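Local structure of uncharacterized protein (Sulfolobus solfataricus, 4WYH) at residues I35-V38 with L39-G42; A70-T73 with L74-Y78. The protein is PriX, a noncatalytic subunit of the archaeal eukaryotic-type primase, needed for efficient primer synthesis. One frame throughout, in Å; residues are numbered along the deposited sequence.

Interaction 1. Residues I35-V38 with L39-G42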
# COMPACT_ATOMS: atom_id res chain seq x y z
N ILE A 35 5.66 6.42 0.24
CA ILE A 35 4.98 5.19 0.60
C ILE A 35 4.98 5.00 2.09
O ILE A 35 3.93 4.71 2.67
CB ILE A 35 5.61 3.99 -0.11
CG1 ILE A 35 5.55 4.24 -1.63
CG2 ILE A 35 4.90 2.70 0.27
CD1 ILE A 35 5.84 3.07 -2.51
N GLU A 36 6.12 5.20 2.74
CA GLU A 36 6.20 5.06 4.18
C GLU A 36 5.25 6.02 4.89
O GLU A 36 4.56 5.66 5.83
CB GLU A 36 7.63 5.29 4.68
CG GLU A 36 8.65 4.24 4.17
CD GLU A 36 8.56 2.89 4.85
OE1 GLU A 36 7.62 2.72 5.67
OE2 GLU A 36 9.40 1.96 4.55
N LYS A 37 5.20 7.24 4.39
CA LYS A 37 4.30 8.23 4.94
C LYS A 37 2.83 7.84 4.85
O LYS A 37 2.08 8.02 5.78
CB LYS A 37 4.50 9.56 4.23
CG LYS A 37 4.23 10.74 5.15
CD LYS A 37 4.95 10.52 6.49
CE LYS A 37 4.89 11.69 7.47
NZ LYS A 37 5.54 11.17 8.73
N VAL A 38 2.40 7.37 3.69
CA VAL A 38 1.05 6.91 3.49
C VAL A 38 0.79 5.73 4.43
O VAL A 38 -0.28 5.69 5.09
CB VAL A 38 0.77 6.51 2.02
CG1 VAL A 38 -0.64 5.97 1.86
CG2 VAL A 38 0.89 7.74 1.10
N LEU A 39 1.74 4.80 4.52
CA LEU A 39 1.55 3.69 5.38
C LEU A 39 1.31 4.12 6.82
O LEU A 39 0.53 3.50 7.53
CB LEU A 39 2.70 2.71 5.34
CG LEU A 39 2.72 1.71 4.22
CD1 LEU A 39 4.12 1.15 4.14
CD2 LEU A 39 1.72 0.58 4.30
N GLU A 40 2.01 5.17 7.22
CA GLU A 40 1.88 5.70 8.57
C GLU A 40 0.53 6.35 8.83
O GLU A 40 0.02 6.22 9.92
CB GLU A 40 2.92 6.75 8.81
CG GLU A 40 2.82 7.35 10.18
CD GLU A 40 3.82 8.44 10.39
OE1 GLU A 40 4.29 8.98 9.35
OE2 GLU A 40 4.11 8.74 11.58
N MET A 41 -0.01 7.07 7.84
CA MET A 41 -1.17 7.94 8.03
C MET A 41 -2.51 7.31 7.67
O MET A 41 -3.51 7.58 8.32
CB MET A 41 -0.95 9.24 7.29
CG MET A 41 0.32 9.98 7.69
SD MET A 41 0.30 10.57 9.40
CE MET A 41 -1.40 11.16 9.60
N GLY A 42 -2.52 6.48 6.63
CA GLY A 42 -3.69 5.78 6.22
C GLY A 42 -4.38 6.46 5.05
O GLY A 42 -4.10 7.62 4.73
O HOH W 1 6.25 7.17 8.48
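Ile35 and Leu39 meet one helical turn apart on the buried side of this short helix. CG2 of Ile35 lies 4.2 Å from CD1 of Leu39. The backbone bond of this turn runs from Leu39 N to Ile35 O at 2.9 Å, with an N-H...O angle of 164°. Ile35 also touches Val54 and Tyr58 of helix 47-63, and Val38 rests on Ile122 of helix 116-128, so this side is closely packed. The segments form most of helix 33-41, the first helix of the modelled chain, whose regular structure is all helix. The helix stops after Met41. Gly42 is the first residue to leave helical geometry, with positive phi (99°), and its N donates to Val38 O at 2.8 Å. A side chain there would collide with Met41 O, which favours glycine.

The solvent side is held by charge. Lys37 and Glu40 run side by side, pointing the same way. Lys37 NZ forms a salt bridge to Glu40 OE1 at 2.6 Å, on the syn lone pair of that oxygen. The lysine chain bends at chi2 (47°), which turns it along the helix toward the glutamate. With an alanine at Lys37, the Glu40 carboxylate would probably lose its charge partner and be freer to swing. Glu36 OE2 is hydrogen-bonded to Tyr58 OH of helix 47-63.

Interaction 2. Residues A70-T73 with L74-Y78; sequences ALQT and LKEFY
This contact makes up most of helix 67-78, an amphipathic helix with a polar side and an apolar side. Four successive i to i+4 backbone bonds cross it, from Leu74 N to Ala70 O through to Phe77 N to Thr73 O. On the polar side Gln72 and Glu76 meet one turn apart. Gln72 NE2 donates to Glu76 OE2 at 3.1 Å, and the bond is fairly straight (164°). The oxygen lies close to the amide plane of Gln72, but the amide nitrogen comes from above the carboxylate plane. The two planes are nearly perpendicular, 82° apart. Gln72 sends CG anti to its N (chi1 178°) and then bends at chi2, which carries the amide over toward Glu76.

Waters extend this polar side. One joins Gln72 OE1 to Lys75 NZ, at 2.8 Å from each of these atoms. Another bridges Thr73 OG1 and Glu76 OE1, donating to both. Lys75 NZ also has a salt bridge to Glu88, and Thr73 OG1 is hydrogen-bonded to Glu69 O, one turn back. On the apolar side Leu74 folds back over the preceding turn, with CG 3.1 Å from Ala70 O.

Ala70 and Leu74 both pack on Ile95 of helix 88-101. Leu74 also reaches Ala55 and Leu59 of helix 47-63. Phe77 lies against Phe50 and Ile51 of that helix, and against Val38 and Leu39 of helix 33-41.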
# COMPACT_ATOMS: atom_id res chain seq x y z
N ALA A 70 5.56 -7.74 6.49
CA ALA A 70 4.72 -7.13 5.47
C ALA A 70 3.31 -7.23 5.93
O ALA A 70 2.57 -6.28 5.86
CB ALA A 70 4.94 -7.82 4.13
N LEU A 71 2.92 -8.39 6.40
CA LEU A 71 1.57 -8.61 6.82
C LEU A 71 1.15 -7.66 7.92
O LEU A 71 0.08 -7.08 7.87
CB LEU A 71 1.35 -10.09 7.20
CG LEU A 71 -0.02 -10.38 7.82
CD1 LEU A 71 -1.15 -10.18 6.84
CD2 LEU A 71 -0.09 -11.78 8.42
N GLN A 72 2.00 -7.47 8.91
CA GLN A 72 1.63 -6.63 10.04
C GLN A 72 1.57 -5.21 9.59
O GLN A 72 0.66 -4.51 9.91
CB GLN A 72 2.64 -6.81 11.19
CG GLN A 72 2.33 -5.93 12.37
CD GLN A 72 0.93 -6.14 12.93
OE1 GLN A 72 0.43 -7.27 12.99
NE2 GLN A 72 0.28 -5.04 13.34
N THR A 73 2.54 -4.77 8.80
CA THR A 73 2.58 -3.41 8.29
C THR A 73 1.33 -3.03 7.45
O THR A 73 0.75 -1.94 7.61
CB THR A 73 3.83 -3.26 7.41
OG1 THR A 73 4.98 -3.54 8.23
CG2 THR A 73 3.89 -1.85 6.85
N LEU A 74 0.94 -3.97 6.57
CA LEU A 74 -0.22 -3.78 5.71
C LEU A 74 -1.51 -3.74 6.51
O LEU A 74 -2.41 -2.93 6.23
CB LEU A 74 -0.24 -4.88 4.63
CG LEU A 74 0.92 -4.82 3.66
CD1 LEU A 74 0.99 -6.02 2.76
CD2 LEU A 74 0.83 -3.53 2.88
N LYS A 75 -1.63 -4.65 7.47
CA LYS A 75 -2.84 -4.69 8.31
C LYS A 75 -3.00 -3.43 9.22
O LYS A 75 -4.08 -2.84 9.26
CB LYS A 75 -2.86 -5.98 9.15
CG LYS A 75 -4.22 -6.28 9.69
CD LYS A 75 -4.10 -7.07 10.98
CE LYS A 75 -4.08 -8.55 10.74
NZ LYS A 75 -4.25 -9.24 12.05
N GLU A 76 -1.91 -3.01 9.83
CA GLU A 76 -1.82 -1.76 10.62
C GLU A 76 -2.18 -0.55 9.82
O GLU A 76 -2.95 0.25 10.31
CB GLU A 76 -0.42 -1.49 11.06
CG GLU A 76 -0.11 -1.96 12.39
CD GLU A 76 1.37 -1.89 12.63
OE1 GLU A 76 2.23 -1.57 11.74
OE2 GLU A 76 1.64 -2.26 13.72
N PHE A 77 -1.66 -0.41 8.61
CA PHE A 77 -2.09 0.61 7.66
C PHE A 77 -3.59 0.57 7.37
O PHE A 77 -4.26 1.60 7.50
CB PHE A 77 -1.34 0.44 6.33
CG PHE A 77 -1.99 1.15 5.20
CD1 PHE A 77 -1.94 2.53 5.13
CD2 PHE A 77 -2.68 0.45 4.17
CE1 PHE A 77 -2.54 3.20 4.08
CE2 PHE A 77 -3.26 1.14 3.11
CZ PHE A 77 -3.21 2.50 3.08
N TYR A 78 -4.11 -0.61 7.03
CA TYR A 78 -5.52 -0.75 6.68
C TYR A 78 -6.45 -0.24 7.71
O TYR A 78 -7.43 0.41 7.34
CB TYR A 78 -5.91 -2.19 6.25
CG TYR A 78 -7.34 -2.26 5.79
CD1 TYR A 78 -7.71 -1.92 4.51
CD2 TYR A 78 -8.35 -2.60 6.70
CE1 TYR A 78 -9.06 -1.95 4.13
CE2 TYR A 78 -9.68 -2.59 6.36
CZ TYR A 78 -10.04 -2.26 5.06
OH TYR A 78 -11.38 -2.28 4.73
O HOH W 2 -2.06 -8.41 13.53
O HOH W 3 1.78 0.17 8.85
O HOH W 4 4.93 -2.28 10.90

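In the fold
Interactions 1 and 2 lie on helices 33-41 and 67-78, with centres about 11 Å apart, and they touch directly. Phe77 joins them. Its CE1 is 3.5 Å from Val38 O and also 3.5 Å from Gly42 CA, so the ring lies against the end of the first helix. Leu39 CD1 adds a looser contact to Thr73 CG2 at 4.0 Å. Helix 47-63 packs against both helices and receives Leu39 and Leu74 alike on Ala55. Asp45 is a manganese-binding residue seen crystallographically in this protein; no metal is bound to this chain in the model. Its side chain is about 12 Å from Gly42 and about 11 Å from the Phe77 side chain.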